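Long-range contacts in transcriptional regulator (LacI family) (PDB 3G85), which probably regulates transcription by binding DNA at cis-regulatory regions, as other members of the LacI family do: residues Tyr127-Thr135 / Pro189-Ile199; Arg29-Leu38 / Asp242-Ile253. All blocks are in the same frame, centred on the assembly; numbering follows the deposited sequence.

Interaction 1: residues Tyr127-Thr135 / Pro189-Ile199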
# COMPACT_ATOMS: atom_id res chain seq x y z
N TYR A 127 -2.59 4.12 -25.40
CA TYR A 127 -1.75 5.26 -25.10
C TYR A 127 -0.33 4.96 -25.52
O TYR A 127 0.13 3.83 -25.39
CB TYR A 127 -1.79 5.60 -23.60
CG TYR A 127 -3.05 6.28 -23.19
CD1 TYR A 127 -3.27 7.62 -23.50
CD2 TYR A 127 -4.04 5.59 -22.49
CE1 TYR A 127 -4.43 8.25 -23.12
CE2 TYR A 127 -5.21 6.21 -22.10
CZ TYR A 127 -5.39 7.54 -22.43
OH TYR A 127 -6.54 8.18 -22.06
N LYS A 128 0.37 5.98 -26.00
CA LYS A 128 1.70 5.77 -26.54
C LYS A 128 2.82 6.20 -25.61
O LYS A 128 3.97 5.81 -25.79
CB LYS A 128 1.81 6.39 -27.95
CG LYS A 128 1.03 5.58 -29.00
CD LYS A 128 1.76 4.28 -29.34
CE LYS A 128 0.83 3.20 -29.98
NZ LYS A 128 0.63 1.97 -29.11
N SER A 129 2.49 7.00 -24.60
CA SER A 129 3.45 7.27 -23.52
C SER A 129 2.73 7.59 -22.20
O SER A 129 1.53 7.79 -22.18
CB SER A 129 4.40 8.41 -23.89
OG SER A 129 3.65 9.58 -24.05
N ALA A 130 3.49 7.60 -21.11
CA ALA A 130 2.90 7.85 -19.80
C ALA A 130 3.91 8.57 -18.94
O ALA A 130 5.13 8.48 -19.18
CB ALA A 130 2.46 6.53 -19.14
N ALA A 131 3.39 9.28 -17.93
CA ALA A 131 4.22 9.84 -16.87
C ALA A 131 3.85 9.13 -15.55
O ALA A 131 2.84 8.43 -15.49
CB ALA A 131 3.99 11.34 -16.73
N ALA A 132 4.71 9.28 -14.55
CA ALA A 132 4.49 8.66 -13.24
C ALA A 132 4.90 9.63 -12.15
O ALA A 132 5.99 10.23 -12.21
CB ALA A 132 5.27 7.33 -13.11
N ILE A 133 4.02 9.84 -11.19
CA ILE A 133 4.35 10.64 -10.03
C ILE A 133 4.44 9.67 -8.87
O ILE A 133 3.44 9.00 -8.53
CB ILE A 133 3.29 11.71 -9.77
CG1 ILE A 133 3.23 12.71 -10.96
CG2 ILE A 133 3.57 12.44 -8.46
CD1 ILE A 133 2.08 13.70 -10.81
N LEU A 134 5.63 9.61 -8.28
CA LEU A 134 5.98 8.60 -7.30
C LEU A 134 6.48 9.19 -6.02
O LEU A 134 7.50 9.91 -6.00
CB LEU A 134 7.06 7.68 -7.87
CG LEU A 134 6.74 6.98 -9.20
CD1 LEU A 134 8.00 6.25 -9.72
CD2 LEU A 134 5.55 6.01 -9.11
N THR A 135 5.80 8.84 -4.94
CA THR A 135 6.36 9.04 -3.63
C THR A 135 7.42 7.94 -3.33
O THR A 135 7.32 6.81 -3.82
CB THR A 135 5.26 9.08 -2.60
OG1 THR A 135 5.81 9.50 -1.34
CG2 THR A 135 4.54 7.68 -2.46
N PRO A 189 2.73 13.65 -21.17
CA PRO A 189 2.00 12.50 -21.69
C PRO A 189 0.51 12.54 -21.36
O PRO A 189 0.08 13.33 -20.51
CB PRO A 189 2.66 11.30 -20.99
CG PRO A 189 4.00 11.76 -20.60
CD PRO A 189 3.82 13.24 -20.26
N LYS A 190 -0.25 11.68 -22.00
CA LYS A 190 -1.69 11.65 -21.81
C LYS A 190 -2.15 10.59 -20.79
O LYS A 190 -3.34 10.50 -20.48
CB LYS A 190 -2.38 11.43 -23.15
CG LYS A 190 -2.31 12.64 -24.12
CD LYS A 190 -3.22 12.41 -25.31
CE LYS A 190 -4.66 12.84 -25.00
NZ LYS A 190 -5.64 11.79 -25.40
N ALA A 191 -1.22 9.79 -20.30
CA ALA A 191 -1.49 8.80 -19.26
C ALA A 191 -0.63 9.16 -18.07
O ALA A 191 0.52 9.59 -18.22
CB ALA A 191 -1.16 7.41 -19.75
N LEU A 192 -1.21 9.00 -16.87
CA LEU A 192 -0.48 9.30 -15.65
C LEU A 192 -0.73 8.23 -14.60
O LEU A 192 -1.87 7.96 -14.26
CB LEU A 192 -0.90 10.69 -15.12
CG LEU A 192 -0.28 11.07 -13.76
CD1 LEU A 192 1.24 11.30 -13.87
CD2 LEU A 192 -0.98 12.31 -13.21
N PHE A 193 0.34 7.62 -14.11
CA PHE A 193 0.30 6.72 -12.98
C PHE A 193 0.71 7.45 -11.70
O PHE A 193 1.77 8.07 -11.64
CB PHE A 193 1.26 5.56 -13.25
CG PHE A 193 1.41 4.59 -12.10
CD1 PHE A 193 0.34 3.75 -11.73
CD2 PHE A 193 2.63 4.48 -11.45
CE1 PHE A 193 0.50 2.81 -10.72
CE2 PHE A 193 2.79 3.52 -10.40
CZ PHE A 193 1.71 2.71 -10.05
N CYS A 194 -0.12 7.36 -10.66
CA CYS A 194 0.27 7.91 -9.34
C CYS A 194 0.38 6.76 -8.37
O CYS A 194 -0.54 5.96 -8.28
CB CYS A 194 -0.76 8.91 -8.82
SG CYS A 194 -1.02 10.37 -9.88
N ASN A 195 1.47 6.66 -7.65
CA ASN A 195 1.63 5.48 -6.78
C ASN A 195 0.98 5.69 -5.41
O ASN A 195 1.20 4.89 -4.49
CB ASN A 195 3.10 4.98 -6.71
CG ASN A 195 4.01 5.85 -5.84
OD1 ASN A 195 3.67 6.98 -5.51
ND2 ASN A 195 5.18 5.31 -5.47
N SER A 196 0.19 6.76 -5.27
CA SER A 196 -0.73 6.86 -4.12
C SER A 196 -1.98 7.63 -4.54
O SER A 196 -1.92 8.51 -5.44
CB SER A 196 -0.06 7.48 -2.88
OG SER A 196 -0.28 8.87 -2.79
N ASP A 197 -3.10 7.29 -3.93
CA ASP A 197 -4.34 8.02 -4.20
C ASP A 197 -4.30 9.45 -3.66
O ASP A 197 -4.90 10.33 -4.28
CB ASP A 197 -5.57 7.31 -3.61
CG ASP A 197 -5.45 7.14 -2.11
OD1 ASP A 197 -4.53 6.42 -1.68
OD2 ASP A 197 -6.22 7.81 -1.36
N SER A 198 -3.56 9.72 -2.59
CA SER A 198 -3.46 11.10 -2.07
C SER A 198 -2.79 11.98 -3.12
O SER A 198 -3.18 13.12 -3.35
CB SER A 198 -2.63 11.17 -0.78
OG SER A 198 -3.37 10.59 0.28
N ILE A 199 -1.76 11.42 -3.76
CA ILE A 199 -1.07 12.13 -4.82
C ILE A 199 -2.06 12.42 -5.94
O ILE A 199 -2.13 13.56 -6.45
CB ILE A 199 0.16 11.31 -5.30
CG1 ILE A 199 1.31 11.44 -4.27
CG2 ILE A 199 0.58 11.73 -6.72
CD1 ILE A 199 2.47 10.56 -4.59
O HOH W 1 -6.09 11.20 -22.46
O HOH W 2 0.50 10.46 -24.35
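The carboxamide of Asn195 closes on the backbone of Thr135 at the C-terminal end of two paired strands. Its OD1 accepts from Thr135 N at 2.9 Å, the donor tilted from the carbonyl plane, while ND2 gives a nearly straight bond to Thr135 O, 3.1 Å long and on a lone pair of that oxygen. With CG held between the backbone N and the carbonyl carbon (chi1 75°), the amide reaches across to Thr135, and the two bonds fix its flip. Leu134 lies across the same group at about a right angle, its CD2 3.6 Å from Asn195 CB. On the face that carries Ala131, Ile133 and Leu192, packing is tight: Ile133 CG2 meets Ile199 CG2 at 3.5 Å, and Ile133 CG1 rests on Leu192 CD1. Strands 131-134 and 191-194 run parallel in the middle of a mixed sheet, within the periplasmic-binding-protein-like fold of LacI regulators; helix 172-182 carries the chain from edge strand 165-167, past strand 131-134, to strand 191-194, a beta-alpha-beta crossover. Four backbone bonds join them, from Ala131 N to Ala191 O through Asn195 N to Ile133 O. Phe193 points to the other face, where it stacks on Phe149 and Ala132 CB approaches its ring edge. The N-terminal end is looser and wetter. There Ala191 CB lies 4.1 Å from Tyr127 CG, over one ring face; Tyr127 OH bonds to Glu219 and also accepts from a water that receives a bond from Lys190 NZ. A second water accepts from Lys190 N at 2.8 Å and lies 3.3 Å from Ser129 OG.

Interaction 2: residues Arg29-Leu38 / Asp242-Ile253; sequences RFLRGLQSKL and DIPIEEMAGTCI
With CG anti to the carbonyl carbon (chi1 -60°) and the chain bent at chi3 (71°), Arg29 turns its guanidinium toward Asp242 and Glu246; a bend at chi2 of Glu246 (86°) folds that carboxylate back to meet it. Arg29 grips Glu246 side-on, NE to OE2 at 2.8 Å and NH2 to OE1 at 2.8 Å. OE2 is met from above the carboxylate plane, whereas OE1 uses its syn lone pair. Asp242 faces the guanidinium nearly coplanar, its OD1 accepting from Arg29 NH1 at 3.0 Å. This salt-bridge network fixes the guanidinium's rotation and balances its charge; Asp242 also pairs with Arg228. It ties helix 27-40, in the lobe of the parallel sheet, to the point where the chain leaves strand 239-242 of the mixed sheet for helix 245-260, a crossing between lobes expected of the periplasmic-binding-protein-like fold. Ile245 CG2 sits over one face of the Phe30 ring in a CH-pi contact, 3.7 Å from the ring centroid. Beyond it the helices come close at Gly33, whose CA lies 3.5 Å from Glu246 O; a water donates to both Gly33 O and Glu246 O. At the far end Ile253 CD1 fits among Leu34, Lys37 and Leu38, 3.6 Å from Leu34 CD2, while Lys37 runs past it to Ser254. Helices 27-40 and 245-260 are neighbours beside the parallel sheet: Phe30 meets Trp18 and Phe97, and Met248 and Cys252 pack on strands 94-97 and 105-109.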
# COMPACT_ATOMS: atom_id res chain seq x y z
N ARG A 29 -8.05 2.14 7.54
CA ARG A 29 -8.44 0.90 6.87
C ARG A 29 -8.08 -0.32 7.69
O ARG A 29 -8.78 -1.34 7.69
CB ARG A 29 -7.74 0.82 5.51
CG ARG A 29 -8.13 2.02 4.58
CD ARG A 29 -7.59 1.77 3.19
NE ARG A 29 -8.33 0.70 2.52
CZ ARG A 29 -8.10 0.32 1.27
NH1 ARG A 29 -7.10 0.89 0.59
NH2 ARG A 29 -8.81 -0.65 0.72
N PHE A 30 -6.93 -0.23 8.34
CA PHE A 30 -6.51 -1.30 9.23
C PHE A 30 -7.49 -1.44 10.39
O PHE A 30 -7.94 -2.54 10.72
CB PHE A 30 -5.14 -0.98 9.78
CG PHE A 30 -4.04 -1.47 8.94
CD1 PHE A 30 -3.46 -2.71 9.21
CD2 PHE A 30 -3.56 -0.70 7.88
CE1 PHE A 30 -2.36 -3.19 8.44
CE2 PHE A 30 -2.46 -1.17 7.09
CZ PHE A 30 -1.88 -2.44 7.38
N LEU A 31 -7.78 -0.32 11.03
CA LEU A 31 -8.75 -0.30 12.13
C LEU A 31 -10.11 -0.79 11.64
O LEU A 31 -10.74 -1.63 12.28
CB LEU A 31 -8.82 1.11 12.73
CG LEU A 31 -9.70 1.25 13.98
CD1 LEU A 31 -9.17 0.29 15.04
CD2 LEU A 31 -9.73 2.69 14.50
N ARG A 32 -10.57 -0.29 10.49
CA ARG A 32 -11.87 -0.73 9.97
C ARG A 32 -11.86 -2.23 9.75
O ARG A 32 -12.80 -2.91 10.16
CB ARG A 32 -12.24 -0.04 8.66
CG ARG A 32 -13.67 -0.31 8.27
CD ARG A 32 -14.04 0.21 6.89
NE ARG A 32 -13.60 1.58 6.63
CZ ARG A 32 -14.24 2.69 6.98
NH1 ARG A 32 -15.41 2.64 7.65
NH2 ARG A 32 -13.70 3.88 6.66
N GLY A 33 -10.80 -2.75 9.12
CA GLY A 33 -10.71 -4.18 8.86
C GLY A 33 -10.67 -5.00 10.14
O GLY A 33 -11.31 -6.07 10.22
N LEU A 34 -9.91 -4.52 11.12
CA LEU A 34 -9.80 -5.21 12.42
C LEU A 34 -11.12 -5.17 13.22
O LEU A 34 -11.55 -6.22 13.70
CB LEU A 34 -8.65 -4.67 13.28
CG LEU A 34 -7.23 -4.87 12.71
CD1 LEU A 34 -6.29 -4.00 13.56
CD2 LEU A 34 -6.77 -6.34 12.62
N GLN A 35 -11.72 -3.99 13.37
CA GLN A 35 -13.04 -3.86 14.03
C GLN A 35 -14.03 -4.86 13.40
O GLN A 35 -14.77 -5.56 14.10
CB GLN A 35 -13.57 -2.40 13.97
CG GLN A 35 -12.80 -1.35 14.88
CD GLN A 35 -13.18 0.14 14.63
OE1 GLN A 35 -13.10 0.99 15.54
NE2 GLN A 35 -13.60 0.46 13.40
N SER A 36 -14.00 -4.95 12.07
CA SER A 36 -14.98 -5.73 11.34
C SER A 36 -14.81 -7.24 11.51
O SER A 36 -15.79 -7.98 11.65
CB SER A 36 -14.93 -5.35 9.86
OG SER A 36 -15.46 -6.37 9.09
N LYS A 37 -13.55 -7.67 11.48
CA LYS A 37 -13.17 -9.06 11.71
C LYS A 37 -13.52 -9.50 13.15
O LYS A 37 -14.08 -10.58 13.35
CB LYS A 37 -11.67 -9.22 11.48
CG LYS A 37 -11.16 -10.63 11.71
CD LYS A 37 -11.77 -11.58 10.76
CE LYS A 37 -11.16 -12.94 10.96
NZ LYS A 37 -11.81 -13.88 10.03
N LEU A 38 -13.17 -8.68 14.13
CA LEU A 38 -13.47 -9.04 15.52
C LEU A 38 -14.96 -9.11 15.85
O LEU A 38 -15.39 -10.01 16.61
CB LEU A 38 -12.75 -8.10 16.48
CG LEU A 38 -11.26 -8.44 16.45
CD1 LEU A 38 -10.52 -7.46 17.30
CD2 LEU A 38 -11.00 -9.91 16.86
N ASP A 242 -6.34 -1.22 -6.04
CA ASP A 242 -6.49 -1.03 -4.60
C ASP A 242 -5.68 -2.04 -3.83
O ASP A 242 -5.63 -3.22 -4.20
CB ASP A 242 -7.97 -1.14 -4.19
CG ASP A 242 -8.22 -0.71 -2.76
OD1 ASP A 242 -7.71 0.36 -2.34
OD2 ASP A 242 -8.95 -1.43 -2.03
N ILE A 243 -5.05 -1.57 -2.77
CA ILE A 243 -4.47 -2.49 -1.80
C ILE A 243 -5.63 -2.81 -0.84
O ILE A 243 -6.06 -1.93 -0.14
CB ILE A 243 -3.36 -1.85 -1.00
CG1 ILE A 243 -2.27 -1.30 -1.90
CG2 ILE A 243 -2.72 -2.90 -0.07
CD1 ILE A 243 -1.10 -0.66 -1.12
N PRO A 244 -6.10 -4.07 -0.80
CA PRO A 244 -7.30 -4.47 -0.02
C PRO A 244 -7.01 -4.60 1.48
O PRO A 244 -7.08 -5.70 2.07
CB PRO A 244 -7.74 -5.77 -0.70
CG PRO A 244 -6.38 -6.40 -1.20
CD PRO A 244 -5.47 -5.20 -1.52
N ILE A 245 -6.71 -3.46 2.10
CA ILE A 245 -6.17 -3.44 3.43
C ILE A 245 -7.16 -3.98 4.45
O ILE A 245 -6.76 -4.71 5.36
CB ILE A 245 -5.69 -2.04 3.83
CG1 ILE A 245 -4.41 -1.70 3.02
CG2 ILE A 245 -5.39 -1.97 5.34
CD1 ILE A 245 -4.18 -0.16 2.86
N GLU A 246 -8.44 -3.63 4.30
CA GLU A 246 -9.44 -4.13 5.26
C GLU A 246 -9.45 -5.67 5.33
O GLU A 246 -9.33 -6.22 6.43
CB GLU A 246 -10.85 -3.56 5.04
CG GLU A 246 -10.89 -2.03 5.15
CD GLU A 246 -10.55 -1.31 3.86
OE1 GLU A 246 -10.11 -1.94 2.89
OE2 GLU A 246 -10.70 -0.09 3.85
N GLU A 247 -9.57 -6.33 4.17
CA GLU A 247 -9.60 -7.79 4.11
C GLU A 247 -8.29 -8.40 4.56
O GLU A 247 -8.29 -9.43 5.25
CB GLU A 247 -9.91 -8.25 2.69
CG GLU A 247 -11.32 -7.97 2.25
CD GLU A 247 -12.38 -8.64 3.13
OE1 GLU A 247 -12.12 -9.69 3.76
OE2 GLU A 247 -13.50 -8.09 3.19
N MSE A 248 -7.18 -7.76 4.18
CA MSE A 248 -5.85 -8.24 4.64
C MSE A 248 -5.69 -8.21 6.15
O MSE A 248 -5.16 -9.16 6.76
CB MSE A 248 -4.73 -7.44 3.96
CG MSE A 248 -4.68 -7.72 2.46
SE MSE A 248 -3.48 -6.44 1.54
CE MSE A 248 -1.72 -7.13 2.12
N ALA A 249 -6.12 -7.11 6.76
CA ALA A 249 -6.05 -6.96 8.21
C ALA A 249 -6.90 -8.04 8.92
O ALA A 249 -6.45 -8.64 9.91
CB ALA A 249 -6.48 -5.55 8.63
N GLY A 250 -8.09 -8.31 8.40
CA GLY A 250 -8.94 -9.38 8.92
C GLY A 250 -8.22 -10.71 8.81
O GLY A 250 -8.24 -11.53 9.75
N THR A 251 -7.58 -10.95 7.67
CA THR A 251 -6.88 -12.24 7.46
C THR A 251 -5.69 -12.42 8.42
O THR A 251 -5.37 -13.55 8.85
CB THR A 251 -6.43 -12.41 6.00
OG1 THR A 251 -7.58 -12.43 5.16
CG2 THR A 251 -5.68 -13.72 5.80
N CYS A 252 -5.02 -11.32 8.78
CA CYS A 252 -3.99 -11.35 9.82
C CYS A 252 -4.52 -11.98 11.11
O CYS A 252 -3.86 -12.84 11.69
CB CYS A 252 -3.43 -9.92 10.09
SG CYS A 252 -2.39 -9.30 8.75
N ILE A 253 -5.69 -11.56 11.58
CA ILE A 253 -6.30 -12.15 12.78
C ILE A 253 -6.56 -13.67 12.61
O ILE A 253 -6.30 -14.44 13.53
CB ILE A 253 -7.63 -11.45 13.12
CG1 ILE A 253 -7.36 -9.96 13.44
CG2 ILE A 253 -8.43 -12.22 14.22
CD1 ILE A 253 -8.58 -9.19 13.90
O HOH W 3 -11.92 -7.62 7.67

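The two contacts lie on opposite sides of the chain's centre, their own centres about 27 Å apart and their nearest atoms about 7 Å apart without touching. Along the chain, both segments of interaction 1 fall between those of interaction 2. Interaction 1 joins neighbouring strands within the mixed sheet, whereas interaction 2 packs two helices beside the parallel sheet. Strand 239-242 belongs to the mixed sheet but leads directly into helix 245-260, so residues 242-253 carry the chain from one lobe back to the other. Crossing between the lobes more than once is characteristic of the two-lobed periplasmic-binding-protein fold, and this is one of the crossings: interaction 1 is local to one lobe, while interaction 2 brings distant parts of the sequence together.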